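Local coordinates for Exo-poly-alpha-D-galacturonosidase (Thermotoga maritima, PDB 3JUR), which probably hydrolyses polygalacturonic acid, the backbone of pectin, as a heat-active exo-acting polygalacturonase of glycosyl hydrolase family 28 that assembles as a tetramer, at residues G34-D38 with G39-C43; A50-E53 with L54-G58; I63-E66 with G67-T71. All coordinates share one frame; numbering follows the deposited sequence.

Contact 1. Residues G34-D38 with G39-C43; sequences GARGD and GRTDC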
loop_
_atom_site.group_PDB
_atom_site.type_symbol
_atom_site.label_atom_id
_atom_site.label_comp_id
_atom_site.label_asym_id
_atom_site.label_seq_id
_atom_site.Cartn_x
_atom_site.Cartn_y
_atom_site.Cartn_z
ATOM N N GLY D 34 -27.276 61.940 -8.748
ATOM C CA GLY D 34 -28.096 61.709 -9.936
ATOM C C GLY D 34 -28.249 60.262 -10.374
ATOM O O GLY D 34 -28.948 59.985 -11.352
ATOM N N ALA D 35 -27.601 59.343 -9.657
ATOM C CA ALA D 35 -27.687 57.912 -9.957
ATOM C C ALA D 35 -29.057 57.331 -9.618
ATOM O O ALA D 35 -29.776 57.858 -8.767
ATOM C CB ALA D 35 -26.606 57.151 -9.215
ATOM N N ARG D 36 -29.403 56.243 -10.300
ATOM C CA ARG D 36 -30.614 55.486 -10.028
ATOM C C ARG D 36 -30.297 53.997 -10.153
ATOM O O ARG D 36 -29.634 53.571 -11.104
ATOM C CB ARG D 36 -31.720 55.883 -11.008
ATOM C CG ARG D 36 -33.134 55.654 -10.487
ATOM C CD ARG D 36 -34.073 56.772 -10.936
ATOM N NE ARG D 36 -33.611 58.065 -10.436
ATOM C CZ ARG D 36 -34.018 59.252 -10.880
ATOM N NH1 ARG D 36 -34.919 59.343 -11.855
ATOM N NH2 ARG D 36 -33.515 60.357 -10.342
ATOM N N GLY D 37 -30.761 53.213 -9.182
ATOM C CA GLY D 37 -30.540 51.772 -9.181
ATOM C C GLY D 37 -31.609 51.004 -9.936
ATOM O O GLY D 37 -31.934 49.871 -9.577
ATOM N N ASP D 38 -32.141 51.615 -10.993
ATOM C CA ASP D 38 -33.206 51.018 -11.807
ATOM C C ASP D 38 -32.686 50.099 -12.923
ATOM O O ASP D 38 -33.475 49.518 -13.671
ATOM C CB ASP D 38 -34.121 52.114 -12.395
ATOM C CG ASP D 38 -33.363 53.145 -13.241
ATOM O OD1 ASP D 38 -32.194 52.904 -13.616
ATOM O OD2 ASP D 38 -33.949 54.211 -13.536
ATOM N N GLY D 39 -31.361 49.975 -13.027
ATOM C CA GLY D 39 -30.720 49.170 -14.072
ATOM C C GLY D 39 -30.957 49.717 -15.470
ATOM O O GLY D 39 -30.966 48.962 -16.446
ATOM N N ARG D 40 -31.150 51.033 -15.562
ATOM C CA ARG D 40 -31.478 51.704 -16.826
ATOM C C ARG D 40 -30.733 53.031 -16.964
ATOM O O ARG D 40 -30.219 53.351 -18.038
ATOM C CB ARG D 40 -32.987 51.942 -16.940
ATOM C CG ARG D 40 -33.839 50.675 -16.974
ATOM C CD ARG D 40 -35.264 50.944 -16.492
ATOM N NE ARG D 40 -36.117 51.493 -17.544
ATOM C CZ ARG D 40 -36.449 52.779 -17.672
ATOM N NH1 ARG D 40 -36.000 53.690 -16.813
ATOM N NH2 ARG D 40 -37.236 53.157 -18.671
ATOM N N THR D 41 -30.680 53.794 -15.874
ATOM C CA THR D 41 -30.018 55.097 -15.852
ATOM C C THR D 41 -28.504 54.948 -15.952
ATOM O O THR D 41 -27.910 54.085 -15.291
ATOM C CB THR D 41 -30.369 55.879 -14.566
ATOM O OG1 THR D 41 -31.790 56.032 -14.475
ATOM C CG2 THR D 41 -29.723 57.261 -14.566
ATOM N N ASP D 42 -27.889 55.787 -16.781
ATOM C CA ASP D 42 -26.438 55.838 -16.889
ATOM C C ASP D 42 -25.869 56.577 -15.684
ATOM O O ASP D 42 -26.037 57.790 -15.557
ATOM C CB ASP D 42 -26.010 56.521 -18.192
ATOM C CG ASP D 42 -24.517 56.376 -18.474
ATOM O OD1 ASP D 42 -23.796 55.792 -17.639
ATOM O OD2 ASP D 42 -24.064 56.852 -19.539
ATOM N N CYS D 43 -25.205 55.836 -14.800
ATOM C CA CYS D 43 -24.636 56.411 -13.583
ATOM C C CYS D 43 -23.156 56.764 -13.726
ATOM O O CYS D 43 -22.498 57.057 -12.729
ATOM C CB CYS D 43 -24.839 55.468 -12.390
ATOM S SG CYS D 43 -26.524 54.849 -12.193
HETATM O O HOH W 1 -28.897 51.982 -13.406
#
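Asp-38 OD1 takes two backbone N-H groups from the far side of the turn, those of Arg-40 and Thr-41. The bond from Thr-41 N is the straighter, 2.9 Å long with an N-H...O angle of 170°, and it reaches OD1 on the syn side, a little out of the carboxylate plane. Arg-40 N comes to the same OD1 from above that plane and is more bent, at 139°. The second oxygen is held as well: the hydroxyl OG1 of Thr-41 donates to the syn lone pair of Asp-38 OD2 at 3.0 Å. Asp-38 reaches forward over the turn, with CG between the backbone N and the carbonyl carbon (chi1 57°). Arg-40 adds a long salt bridge, with NH1 3.9 Å from Asp-38 OD2; the oxygen lies at the edge of the guanidinium, whose plane stands nearly perpendicular to the carboxylate. At Asp-38, an alanine in its place would take both oxygens away, and the N-H groups of Arg-40 and Thr-41 and the Thr-41 hydroxyl would probably lose their acceptors, leaving the turn less firmly closed. On the inner side, Cys-43 CB and SG pack against Ala-35 CB, and SG lies 3.5 Å from Arg-36 O, while Arg-36 CB rests on Thr-41 OG1. A water donates to Arg-36 O and weakly accepts from Arg-40 N. Gly-39 turns the corner with positive phi, and its backbone, like that of Gly-37, bonds to Val-68 of strand 68-75. With Cys-43 as the N-cap residue of helix 44-57, the loop leads straight into that helix. Two N-H donors, a hydroxyl and a distant guanidinium all face one carboxylate, an arrangement that would be expected to stabilise its negative charge and that fixes its rotation.

Contact 2. Residues A50-E53 with L54-G58; sequences AIEE and LSKQG
Leu-54 opens the second half of this stretch of helix, its N donating to Ala-50 O at 3.1 Å while its CB and CG lie against the same carbonyl oxygen. Its side chain, with those of Ala-50 and Ile-51, meets Leu-62 of strand 60-64. Ser-55 makes the next helical bond, N to Ile-51 O at 2.8 Å, and its CB sits close to that oxygen. Lys-56 N then bonds to Glu-52 O. The Lys-56 side chain runs alongside that of Glu-53, both pointing the same way, and a bend at chi3 (90°) brings NZ to 3.5 Å from Glu-53 OE1, a salt bridge whose hydrogen bond is weak. Glu-52 turns its carboxylate elsewhere, to a salt bridge with Lys-77. At Gln-57 the side chain provides the link: NE2 donates to Glu-53 O at 3.1 Å from above the carbonyl plane, with the oxygen close to the plane of the amide. Gly-58, at positive phi, is the C' residue of a Schellman motif, with Gly-59 N bonded to Leu-54 O and Gly-58 N weakly to Ser-55 O. A side-chain amide serves the Glu-53 carbonyl in the last turn, while the Glu-53 and Lys-56 charges probably offset each other at the surface.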
loop_
_atom_site.group_PDB
_atom_site.type_symbol
_atom_site.label_atom_id
_atom_site.label_comp_id
_atom_site.label_asym_id
_atom_site.label_seq_id
_atom_site.Cartn_x
_atom_site.Cartn_y
_atom_site.Cartn_z
ATOM N N ALA D 50 -18.992 61.788 -7.597
ATOM C CA ALA D 50 -18.911 61.307 -6.214
ATOM C C ALA D 50 -17.468 61.080 -5.767
ATOM O O ALA D 50 -17.104 61.433 -4.646
ATOM C CB ALA D 50 -19.731 60.045 -6.035
ATOM N N ILE D 51 -16.658 60.494 -6.647
ATOM C CA ILE D 51 -15.241 60.233 -6.369
ATOM C C ILE D 51 -14.459 61.547 -6.232
ATOM O O ILE D 51 -13.624 61.688 -5.331
ATOM C CB ILE D 51 -14.607 59.291 -7.440
ATOM C CG1 ILE D 51 -15.127 57.857 -7.259
ATOM C CG2 ILE D 51 -13.076 59.306 -7.368
ATOM C CD1 ILE D 51 -14.782 56.898 -8.388
ATOM N N GLU D 52 -14.745 62.499 -7.119
ATOM C CA GLU D 52 -14.108 63.815 -7.080
ATOM C C GLU D 52 -14.522 64.626 -5.843
ATOM O O GLU D 52 -13.682 65.283 -5.227
ATOM C CB GLU D 52 -14.364 64.589 -8.386
ATOM C CG GLU D 52 -13.976 66.084 -8.381
ATOM C CD GLU D 52 -12.523 66.356 -7.971
ATOM O OE1 GLU D 52 -11.640 65.497 -8.211
ATOM O OE2 GLU D 52 -12.270 67.444 -7.408
ATOM N N GLU D 53 -15.801 64.565 -5.474
ATOM C CA GLU D 53 -16.265 65.225 -4.251
ATOM C C GLU D 53 -15.525 64.677 -3.027
ATOM O O GLU D 53 -15.105 65.441 -2.162
ATOM C CB GLU D 53 -17.782 65.094 -4.083
ATOM C CG GLU D 53 -18.379 65.907 -2.923
ATOM C CD GLU D 53 -18.433 67.401 -3.200
ATOM O OE1 GLU D 53 -17.372 68.064 -3.179
ATOM O OE2 GLU D 53 -19.548 67.918 -3.422
ATOM N N LEU D 54 -15.356 63.359 -2.972
ATOM C CA LEU D 54 -14.610 62.717 -1.887
ATOM C C LEU D 54 -13.129 63.063 -1.927
ATOM O O LEU D 54 -12.537 63.401 -0.907
ATOM C CB LEU D 54 -14.785 61.198 -1.930
ATOM C CG LEU D 54 -16.037 60.613 -1.283
ATOM C CD1 LEU D 54 -16.248 59.182 -1.762
ATOM C CD2 LEU D 54 -15.948 60.675 0.237
ATOM N N SER D 55 -12.546 62.968 -3.119
ATOM C CA SER D 55 -11.138 63.269 -3.342
ATOM C C SER D 55 -10.802 64.722 -2.987
ATOM O O SER D 55 -9.712 65.004 -2.477
ATOM C CB SER D 55 -10.775 62.975 -4.798
ATOM O OG SER D 55 -9.390 63.119 -5.019
ATOM N N LYS D 56 -11.749 65.628 -3.252
ATOM C CA LYS D 56 -11.638 67.053 -2.913
ATOM C C LYS D 56 -11.400 67.260 -1.413
ATOM O O LYS D 56 -10.568 68.078 -1.012
ATOM C CB LYS D 56 -12.914 67.795 -3.340
ATOM C CG LYS D 56 -12.728 69.274 -3.632
ATOM C CD LYS D 56 -14.062 69.990 -3.861
ATOM C CE LYS D 56 -14.641 70.532 -2.559
ATOM N NZ LYS D 56 -15.943 71.224 -2.762
ATOM N N GLN D 57 -12.135 66.508 -0.597
ATOM C CA GLN D 57 -12.039 66.594 0.860
ATOM C C GLN D 57 -10.850 65.807 1.434
ATOM O O GLN D 57 -10.481 65.999 2.595
ATOM C CB GLN D 57 -13.349 66.122 1.496
ATOM C CG GLN D 57 -14.542 67.041 1.231
ATOM C CD GLN D 57 -15.871 66.381 1.550
ATOM O OE1 GLN D 57 -16.481 66.661 2.580
ATOM N NE2 GLN D 57 -16.319 65.487 0.674
ATOM N N GLY D 58 -10.265 64.923 0.624
ATOM C CA GLY D 58 -9.102 64.131 1.035
ATOM C C GLY D 58 -9.346 62.631 1.070
ATOM O O GLY D 58 -8.521 61.871 1.584
#

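Contact 3. Residues I63-E66 with G67-T71; sequences IVPE and GVFLT
Apolar packing centres on the ring of Phe-69, which reaches back from the second strand to the residues leaving the first. Val-64 CG1 touches CD2 of the Phe-69 ring at 3.7 Å, approaching obliquely, and the two side chains run past one another, pointing opposite ways. Pro-65 crosses the phenylalanine side chain at about a right angle, with its CD 4.0 Å from Phe-69 CZ. CG of Phe-69 stands anti to its own carbonyl carbon (chi1 -67°), which swings the ring back across the bend. Backbone oxygens meet the ring too: Pro-65 O lies near the ring plane, at the edge, 3.2 Å from Phe-69 CE2, and Glu-66 O is 3.6 Å from that same carbon. Beyond the segments, Cys-43, Leu-30 and Leu-31 also touch the ring. The charged side chain, Glu-66, points away from the ring, and its OE2 forms a salt bridge with Lys-85 of a second subunit. Gly-67 takes backbone angles at which a CB would collide with the Glu-66 carbonyl, and its backbone bonds to Thr-87. Strands 60-64 and 68-75 pair with different neighbours, so this bend is a corner between two faces of the right-handed parallel beta-helix of family 28, with an aromatic packed inside it.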
loop_
_atom_site.group_PDB
_atom_site.type_symbol
_atom_site.label_atom_id
_atom_site.label_comp_id
_atom_site.label_asym_id
_atom_site.label_seq_id
_atom_site.Cartn_x
_atom_site.Cartn_y
_atom_site.Cartn_z
ATOM N N ILE D 63 -20.633 55.126 -0.992
ATOM C CA ILE D 63 -21.634 54.094 -0.745
ATOM C C ILE D 63 -22.520 53.881 -1.973
ATOM O O ILE D 63 -23.189 54.805 -2.442
ATOM C CB ILE D 63 -22.478 54.402 0.528
ATOM C CG1 ILE D 63 -21.594 54.323 1.782
ATOM C CG2 ILE D 63 -23.666 53.438 0.653
ATOM C CD1 ILE D 63 -22.146 55.072 2.978
ATOM N N VAL D 64 -22.485 52.658 -2.494
ATOM C CA VAL D 64 -23.374 52.218 -3.563
ATOM C C VAL D 64 -24.441 51.323 -2.927
ATOM O O VAL D 64 -24.161 50.165 -2.602
ATOM C CB VAL D 64 -22.611 51.420 -4.663
ATOM C CG1 VAL D 64 -23.544 51.040 -5.803
ATOM C CG2 VAL D 64 -21.413 52.207 -5.184
ATOM N N PRO D 65 -25.664 51.852 -2.746
ATOM C CA PRO D 65 -26.712 51.112 -2.040
ATOM C C PRO D 65 -27.389 50.040 -2.904
ATOM O O PRO D 65 -26.952 49.783 -4.034
ATOM C CB PRO D 65 -27.713 52.212 -1.658
ATOM C CG PRO D 65 -27.552 53.255 -2.705
ATOM C CD PRO D 65 -26.137 53.173 -3.216
ATOM N N GLU D 66 -28.435 49.418 -2.355
ATOM C CA GLU D 66 -29.285 48.464 -3.076
ATOM C C GLU D 66 -29.704 49.006 -4.449
ATOM O O GLU D 66 -29.931 50.208 -4.612
ATOM C CB GLU D 66 -30.528 48.150 -2.224
ATOM C CG GLU D 66 -31.691 47.437 -2.938
ATOM C CD GLU D 66 -33.063 47.782 -2.338
ATOM O OE1 GLU D 66 -33.350 48.984 -2.129
ATOM O OE2 GLU D 66 -33.863 46.854 -2.079
ATOM N N GLY D 67 -29.799 48.106 -5.424
ATOM C CA GLY D 67 -30.224 48.450 -6.780
ATOM C C GLY D 67 -29.214 47.961 -7.801
ATOM O O GLY D 67 -28.166 47.413 -7.434
ATOM N N VAL D 68 -29.535 48.143 -9.082
ATOM C CA VAL D 68 -28.585 47.863 -10.164
ATOM C C VAL D 68 -28.172 49.183 -10.816
ATOM O O VAL D 68 -29.015 49.939 -11.299
ATOM C CB VAL D 68 -29.142 46.864 -11.221
ATOM C CG1 VAL D 68 -28.082 46.550 -12.279
ATOM C CG2 VAL D 68 -29.622 45.566 -10.557
ATOM N N PHE D 69 -26.870 49.452 -10.810
ATOM C CA PHE D 69 -26.329 50.723 -11.285
ATOM C C PHE D 69 -25.509 50.554 -12.567
ATOM O O PHE D 69 -24.427 49.951 -12.549
ATOM C CB PHE D 69 -25.491 51.377 -10.181
ATOM C CG PHE D 69 -26.302 51.826 -8.995
ATOM C CD1 PHE D 69 -26.828 53.111 -8.945
ATOM C CD2 PHE D 69 -26.549 50.960 -7.934
ATOM C CE1 PHE D 69 -27.584 53.532 -7.850
ATOM C CE2 PHE D 69 -27.308 51.370 -6.839
ATOM C CZ PHE D 69 -27.821 52.657 -6.796
ATOM N N LEU D 70 -26.045 51.073 -13.672
ATOM C CA LEU D 70 -25.378 51.010 -14.977
ATOM C C LEU D 70 -24.337 52.107 -15.095
ATOM O O LEU D 70 -24.613 53.261 -14.781
ATOM C CB LEU D 70 -26.387 51.150 -16.128
ATOM C CG LEU D 70 -27.435 50.059 -16.369
ATOM C CD1 LEU D 70 -28.119 50.285 -17.714
ATOM C CD2 LEU D 70 -26.829 48.664 -16.314
ATOM N N THR D 71 -23.147 51.741 -15.558
ATOM C CA THR D 71 -22.038 52.683 -15.682
ATOM C C THR D 71 -20.976 52.188 -16.661
ATOM O O THR D 71 -20.844 50.983 -16.896
ATOM C CB THR D 71 -21.366 52.982 -14.298
ATOM O OG1 THR D 71 -20.200 53.792 -14.488
ATOM C CG2 THR D 71 -20.962 51.701 -13.593
#

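In the fold
Along the chain the contacts come in series, all at the same end of the elongated beta-helix. Contact 1 is the loop that leads into helix 44-57, contact 2 is the last turns of that helix, and contact 3 is the corner between strands 60-64 and 68-75. Contacts 1 and 3 lie side by side, their centres about 7 Å apart, joined by probable hydrogen bonds from Gly-39 N to Val-68 O and from Cys-43 N to Leu-70 O. Contact 2 stands apart, its centre about 18 Å from that of contact 3 and 20 Å from that of contact 1. The helix caps the end of the beta-helix, and the loop probably adds to that cover.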